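PDB 3RCN: beta-N-acetylhexosaminidase from Arthrobacter aurescens, which probably hydrolyses terminal, non-reducing N-acetyl-D-hexosamine residues from N-acetyl-beta-D-hexosaminides, as a member of glycosyl hydrolase family 20. Local coordinates for residues A253-P258 against S269-W274; N187-L192 against Y294-D299. One frame throughout, in Å; residues are numbered along the deposited sequence.

Contact 1. Residues A253-P258 against S269-W274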
loop_
_atom_site.group_PDB
_atom_site.type_symbol
_atom_site.label_atom_id
_atom_site.label_comp_id
_atom_site.label_asym_id
_atom_site.label_seq_id
_atom_site.Cartn_x
_atom_site.Cartn_y
_atom_site.Cartn_z
ATOM N N ALA A 253 24.419 -12.179 3.045
ATOM C CA ALA A 253 25.269 -12.508 1.902
ATOM C C ALA A 253 26.160 -13.744 2.164
ATOM O O ALA A 253 26.351 -14.589 1.285
ATOM C CB ALA A 253 26.113 -11.298 1.513
ATOM N N ILE A 254 26.694 -13.853 3.378
ATOM C CA ILE A 254 27.499 -15.009 3.766
ATOM C C ILE A 254 26.688 -16.317 3.756
ATOM O O ILE A 254 27.189 -17.349 3.320
ATOM C CB ILE A 254 28.192 -14.783 5.138
ATOM C CG1 ILE A 254 29.192 -13.632 5.036
ATOM C CG2 ILE A 254 28.907 -16.048 5.610
ATOM C CD1 ILE A 254 29.571 -13.045 6.368
ATOM N N ALA A 255 25.448 -16.269 4.236
ATOM C CA ALA A 255 24.538 -17.419 4.132
ATOM C C ALA A 255 24.373 -17.895 2.689
ATOM O O ALA A 255 24.482 -19.085 2.398
ATOM C CB ALA A 255 23.154 -17.094 4.743
ATOM N N ALA A 256 24.086 -16.952 1.799
ATOM C CA ALA A 256 23.952 -17.226 0.376
ATOM C C ALA A 256 25.225 -17.824 -0.214
ATOM O O ALA A 256 25.168 -18.857 -0.883
ATOM C CB ALA A 256 23.585 -15.938 -0.370
ATOM N N TYR A 257 26.363 -17.163 0.034
ATOM C CA TYR A 257 27.662 -17.559 -0.520
ATOM C C TYR A 257 28.734 -17.626 0.572
ATOM O O TYR A 257 29.438 -16.648 0.810
ATOM C CB TYR A 257 28.091 -16.580 -1.624
ATOM C CG TYR A 257 27.181 -16.616 -2.836
ATOM C CD1 TYR A 257 27.418 -17.506 -3.874
ATOM C CD2 TYR A 257 26.072 -15.782 -2.935
ATOM C CE1 TYR A 257 26.595 -17.562 -4.980
ATOM C CE2 TYR A 257 25.235 -15.835 -4.048
ATOM C CZ TYR A 257 25.506 -16.733 -5.062
ATOM O OH TYR A 257 24.698 -16.807 -6.175
ATOM N N PRO A 258 28.864 -18.792 1.229
ATOM C CA PRO A 258 29.676 -18.947 2.447
ATOM C C PRO A 258 31.154 -18.596 2.290
ATOM O O PRO A 258 31.817 -18.324 3.291
ATOM C CB PRO A 258 29.517 -20.434 2.795
ATOM C CG PRO A 258 28.272 -20.852 2.126
ATOM C CD PRO A 258 28.190 -20.048 0.861
ATOM N N SER A 269 28.433 -26.332 11.096
ATOM C CA SER A 269 27.075 -26.159 10.586
ATOM C C SER A 269 26.938 -24.909 9.705
ATOM O O SER A 269 27.410 -23.833 10.072
ATOM C CB SER A 269 26.065 -26.096 11.735
ATOM O OG SER A 269 24.749 -25.845 11.260
ATOM N N PRO A 270 26.263 -25.054 8.544
ATOM C CA PRO A 270 26.170 -23.985 7.531
ATOM C C PRO A 270 25.572 -22.689 8.083
ATOM O O PRO A 270 24.660 -22.691 8.917
ATOM C CB PRO A 270 25.274 -24.601 6.449
ATOM C CG PRO A 270 24.492 -25.671 7.155
ATOM C CD PRO A 270 25.410 -26.221 8.211
ATOM N N VAL A 271 26.119 -21.580 7.608
ATOM C CA VAL A 271 25.684 -20.263 8.038
ATOM C C VAL A 271 24.318 -19.963 7.443
ATOM O O VAL A 271 24.090 -20.210 6.254
ATOM C CB VAL A 271 26.676 -19.184 7.566
ATOM C CG1 VAL A 271 26.182 -17.790 7.923
ATOM C CG2 VAL A 271 28.053 -19.463 8.147
ATOM N N GLU A 272 23.404 -19.442 8.252
ATOM C CA GLU A 272 22.082 -19.077 7.733
ATOM C C GLU A 272 21.744 -17.605 8.017
ATOM O O GLU A 272 22.399 -16.972 8.851
ATOM C CB GLU A 272 21.003 -20.018 8.276
ATOM C CG GLU A 272 20.683 -19.838 9.740
ATOM C CD GLU A 272 19.407 -20.567 10.141
ATOM O OE1 GLU A 272 19.253 -21.743 9.731
ATOM O OE2 GLU A 272 18.558 -19.960 10.845
ATOM N N VAL A 273 20.750 -17.049 7.320
ATOM C CA VAL A 273 20.418 -15.635 7.515
ATOM C C VAL A 273 20.211 -15.384 9.019
ATOM O O VAL A 273 19.589 -16.192 9.701
ATOM C CB VAL A 273 19.166 -15.211 6.712
ATOM C CG1 VAL A 273 18.846 -13.749 6.967
ATOM C CG2 VAL A 273 19.366 -15.440 5.224
ATOM N N TRP A 274 20.758 -14.295 9.551
ATOM C CA TRP A 274 20.688 -14.073 11.001
ATOM C C TRP A 274 19.254 -13.870 11.470
ATOM O O TRP A 274 18.503 -13.153 10.832
ATOM C CB TRP A 274 21.535 -12.872 11.424
ATOM C CG TRP A 274 22.223 -13.080 12.744
ATOM C CD1 TRP A 274 22.551 -14.285 13.327
ATOM C CD2 TRP A 274 22.677 -12.062 13.649
ATOM N NE1 TRP A 274 23.182 -14.067 14.534
ATOM C CE2 TRP A 274 23.276 -12.716 14.751
ATOM C CE3 TRP A 274 22.635 -10.662 13.636
ATOM C CZ2 TRP A 274 23.820 -12.016 15.824
ATOM C CZ3 TRP A 274 23.181 -9.967 14.706
ATOM C CH2 TRP A 274 23.767 -10.644 15.779
#
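Ile254 and Val271 meet through methyl groups at one edge of the contact, where Ile254 CG2 lies 4.0 Å from Val271 CG1. With CG2 anti to the backbone N, the side chain of Ile254 puts this methyl beside the valine. Branching at CB suits the position, since CG2 can meet Val271 while the longer arm through CG1 to CD1 leads away from 269-274. Ala255, one residue on, is the centre of the contact. Its CB points toward the extended chain, and this single methyl is small enough to let the backbone come close: Ala255 CB lies 3.6 Å from Glu272 C and 3.5 Å from Val273 N. The helix and the chain therefore approach to 4.7 Å between Ala255 CA and Glu272 CA. The alpha hydrogen of Ala255 also faces a carbonyl, in a CA-H...O contact of 3.5 Å from Ala255 CA to Val271 O. Both pieces belong to the long excursion between strand 239-243 and helix 288-304 of the family 20 catalytic barrel, a beta-to-alpha connection in which irregular chain packs across the side of short helix 251-256. Val273 flanks the alanine methyl, with Val273 CG2 4.2 Å from Ala255 CB. Between the two valines, Glu272 starts its side chain away from the helix, in keeping with its exposed, charged group, while its carbonyl oxygen accepts a hydrogen bond from Gln251 NE2. At Tyr257 the backbone leaves helical geometry, just after Tyr257 N has bonded to Ala253 O at 2.9 Å.

Contact 2. Residues N187-L192 against Y294-D299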
loop_
_atom_site.group_PDB
_atom_site.type_symbol
_atom_site.label_atom_id
_atom_site.label_comp_id
_atom_site.label_asym_id
_atom_site.label_seq_id
_atom_site.Cartn_x
_atom_site.Cartn_y
_atom_site.Cartn_z
ATOM N N ASN A 187 21.515 -10.569 -10.687
ATOM C CA ASN A 187 21.422 -11.571 -11.738
ATOM C C ASN A 187 22.563 -12.584 -11.716
ATOM O O ASN A 187 22.360 -13.757 -12.003
ATOM C CB ASN A 187 21.341 -10.893 -13.117
ATOM C CG ASN A 187 20.051 -10.081 -13.315
ATOM O OD1 ASN A 187 18.975 -10.426 -12.794
ATOM N ND2 ASN A 187 20.162 -8.993 -14.078
ATOM N N ARG A 188 23.764 -12.133 -11.372
ATOM C CA ARG A 188 24.918 -13.018 -11.385
ATOM C C ARG A 188 24.934 -13.941 -10.180
ATOM O O ARG A 188 25.489 -15.038 -10.232
ATOM C CB ARG A 188 26.218 -12.211 -11.451
ATOM C CG ARG A 188 27.483 -13.057 -11.507
ATOM C CD ARG A 188 28.710 -12.177 -11.391
ATOM N NE ARG A 188 28.776 -11.224 -12.495
ATOM C CZ ARG A 188 29.737 -11.206 -13.414
ATOM N NH1 ARG A 188 30.743 -12.078 -13.357
ATOM N NH2 ARG A 188 29.696 -10.303 -14.384
ATOM N N TYR A 189 24.319 -13.494 -9.093
ATOM C CA TYR A 189 24.383 -14.224 -7.832
ATOM C C TYR A 189 22.986 -14.538 -7.278
ATOM O O TYR A 189 22.586 -13.988 -6.248
ATOM C CB TYR A 189 25.185 -13.417 -6.808
ATOM C CG TYR A 189 26.633 -13.155 -7.197
ATOM C CD1 TYR A 189 27.462 -14.189 -7.621
ATOM C CD2 TYR A 189 27.170 -11.868 -7.138
ATOM C CE1 TYR A 189 28.776 -13.959 -7.970
ATOM C CE2 TYR A 189 28.478 -11.629 -7.485
ATOM C CZ TYR A 189 29.285 -12.677 -7.899
ATOM O OH TYR A 189 30.601 -12.441 -8.239
ATOM N N PRO A 190 22.261 -15.457 -7.940
ATOM C CA PRO A 190 20.842 -15.724 -7.657
ATOM C C PRO A 190 20.568 -16.070 -6.203
ATOM O O PRO A 190 19.473 -15.795 -5.745
ATOM C CB PRO A 190 20.522 -16.940 -8.537
ATOM C CG PRO A 190 21.600 -16.955 -9.586
ATOM C CD PRO A 190 22.818 -16.408 -8.915
ATOM N N LYS A 191 21.529 -16.659 -5.495
ATOM C CA LYS A 191 21.293 -17.096 -4.115
ATOM C C LYS A 191 21.148 -15.931 -3.153
ATOM O O LYS A 191 20.653 -16.104 -2.039
ATOM C CB LYS A 191 22.421 -18.005 -3.606
ATOM C CG LYS A 191 22.653 -19.263 -4.409
ATOM C CD LYS A 191 21.640 -20.322 -4.070
ATOM C CE LYS A 191 22.008 -21.612 -4.765
ATOM N NZ LYS A 191 23.484 -21.811 -4.727
ATOM N N LEU A 192 21.612 -14.749 -3.557
ATOM C CA LEU A 192 21.490 -13.581 -2.691
ATOM C C LEU A 192 20.040 -13.425 -2.270
ATOM O O LEU A 192 19.739 -13.174 -1.096
ATOM C CB LEU A 192 22.010 -12.314 -3.373
ATOM C CG LEU A 192 23.543 -12.191 -3.283
ATOM C CD1 LEU A 192 24.070 -10.885 -3.888
ATOM C CD2 LEU A 192 24.028 -12.346 -1.833
ATOM N N TYR A 294 31.788 -8.225 -4.656
ATOM C CA TYR A 294 31.094 -6.978 -4.413
ATOM C C TYR A 294 31.288 -5.929 -5.503
ATOM O O TYR A 294 30.520 -4.980 -5.578
ATOM C CB TYR A 294 31.463 -6.425 -3.048
ATOM C CG TYR A 294 30.681 -7.076 -1.948
ATOM C CD1 TYR A 294 31.177 -8.188 -1.289
ATOM C CD2 TYR A 294 29.428 -6.596 -1.583
ATOM C CE1 TYR A 294 30.458 -8.801 -0.286
ATOM C CE2 TYR A 294 28.693 -7.204 -0.579
ATOM C CZ TYR A 294 29.215 -8.306 0.063
ATOM O OH TYR A 294 28.505 -8.916 1.063
ATOM N N ARG A 295 32.298 -6.102 -6.347
ATOM C CA ARG A 295 32.441 -5.255 -7.531
ATOM C C ARG A 295 31.372 -5.654 -8.516
ATOM O O ARG A 295 30.762 -4.800 -9.162
ATOM C CB ARG A 295 33.798 -5.427 -8.214
ATOM C CG ARG A 295 34.976 -4.867 -7.474
ATOM C CD ARG A 295 36.200 -4.932 -8.378
ATOM N NE ARG A 295 37.387 -4.453 -7.702
ATOM C CZ ARG A 295 38.343 -5.254 -7.258
ATOM N NH1 ARG A 295 38.227 -6.565 -7.462
ATOM N NH2 ARG A 295 39.413 -4.744 -6.631
ATOM N N ASN A 296 31.152 -6.961 -8.631
ATOM C CA ASN A 296 30.070 -7.475 -9.466
ATOM C C ASN A 296 28.681 -7.027 -8.980
ATOM O O ASN A 296 27.812 -6.697 -9.785
ATOM C CB ASN A 296 30.160 -8.994 -9.594
ATOM C CG ASN A 296 31.333 -9.428 -10.456
ATOM O OD1 ASN A 296 31.728 -8.718 -11.378
ATOM N ND2 ASN A 296 31.898 -10.591 -10.156
ATOM N N VAL A 297 28.486 -6.997 -7.665
ATOM C CA VAL A 297 27.245 -6.491 -7.108
ATOM C C VAL A 297 27.117 -5.010 -7.430
ATOM O O VAL A 297 26.059 -4.548 -7.861
ATOM C CB VAL A 297 27.177 -6.698 -5.581
ATOM C CG1 VAL A 297 26.121 -5.810 -4.971
ATOM C CG2 VAL A 297 26.918 -8.157 -5.245
ATOM N N LEU A 298 28.197 -4.258 -7.247
ATOM C CA LEU A 298 28.092 -2.814 -7.430
ATOM C C LEU A 298 27.946 -2.434 -8.901
ATOM O O LEU A 298 27.531 -1.319 -9.215
ATOM C CB LEU A 298 29.269 -2.079 -6.803
ATOM C CG LEU A 298 29.351 -2.046 -5.279
ATOM C CD1 LEU A 298 30.715 -1.499 -4.867
ATOM C CD2 LEU A 298 28.227 -1.230 -4.666
ATOM N N ASP A 299 28.288 -3.364 -9.789
ATOM C CA ASP A 299 28.086 -3.176 -11.222
ATOM C C ASP A 299 26.599 -3.176 -11.529
ATOM O O ASP A 299 26.122 -2.364 -12.314
ATOM C CB ASP A 299 28.740 -4.297 -12.027
ATOM C CG ASP A 299 30.239 -4.125 -12.177
ATOM O OD1 ASP A 299 30.727 -2.982 -12.048
ATOM O OD2 ASP A 299 30.929 -5.136 -12.432
#
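Asn296 is gripped from two directions by Arg188 and Tyr189, using different parts of its amide. The nitrogen gives the one hydrogen bond of the contact, Asn296 ND2 to Tyr189 OH at 3.0 Å. It is nearly straight, 166° at the hydrogen, and the phenol oxygen lies close to the amide plane, so the bond should help fix which way the amide is turned. Tyr189 has CG anti to its carbonyl carbon, which sends the ring toward helix 288-304, and Arg188 CG lies over one ring face, 3.9 Å above the plane of Tyr189 and offset toward the rim. Arg188 meets Asn296 with a flat surface instead. Its CG is anti to the backbone N (chi1 -178°), which carries the chain out over Asn296, and a bend at chi3 lays the guanidinium on the amide with the two planes 12° apart. Asn296 OD1 sits over the middle of this guanidinium face, 3.8 Å from Arg188 CZ. A short, flat polar residue suits the spot, since it can stack and donate at once. Beside this polar corner the contact turns apolar: Val297 CG2 meets the edge of the tyrosine ring, 4.2 Å from Tyr189 CD2, and the same methyl touches Leu192 CD1. Beyond the two segments, Phe293 stacks on the Tyr189 ring, and Tyr257 meets it edge-to-face. A leucine in place of Tyr189 would probably leave Asn296 ND2 without its phenol acceptor, let the amide turn, and open a gap beside Phe293. The arrangement joins the loop and first turn of helix 191-194, in the connection after strands 171-178 and 181-182, to helix 288-304, an outer helix of the family 20 (beta/alpha)8 TIM barrel.

In the fold
The centres of contacts 1 and 2 lie 16 Å apart, on the same side of the chain's centre and within the catalytic barrel domain. Along the chain the order is 187-192, 253-258, 269-274, 294-299, so both segments of contact 1 fall between those of contact 2. Helix 251-256 and helix 288-304 follow each other in sequence, and the turn at 187-192 packs against both. The two contacts touch directly: Tyr257 OH lies 3.2 Å from Lys191 N, a probable hydrogen bond, and Ala256 CB packs on Lys191 O. The connections after strands 171-178 and 239-243 are thus packed against each other and against helix 288-304, away from the predicted proton donor Glu316.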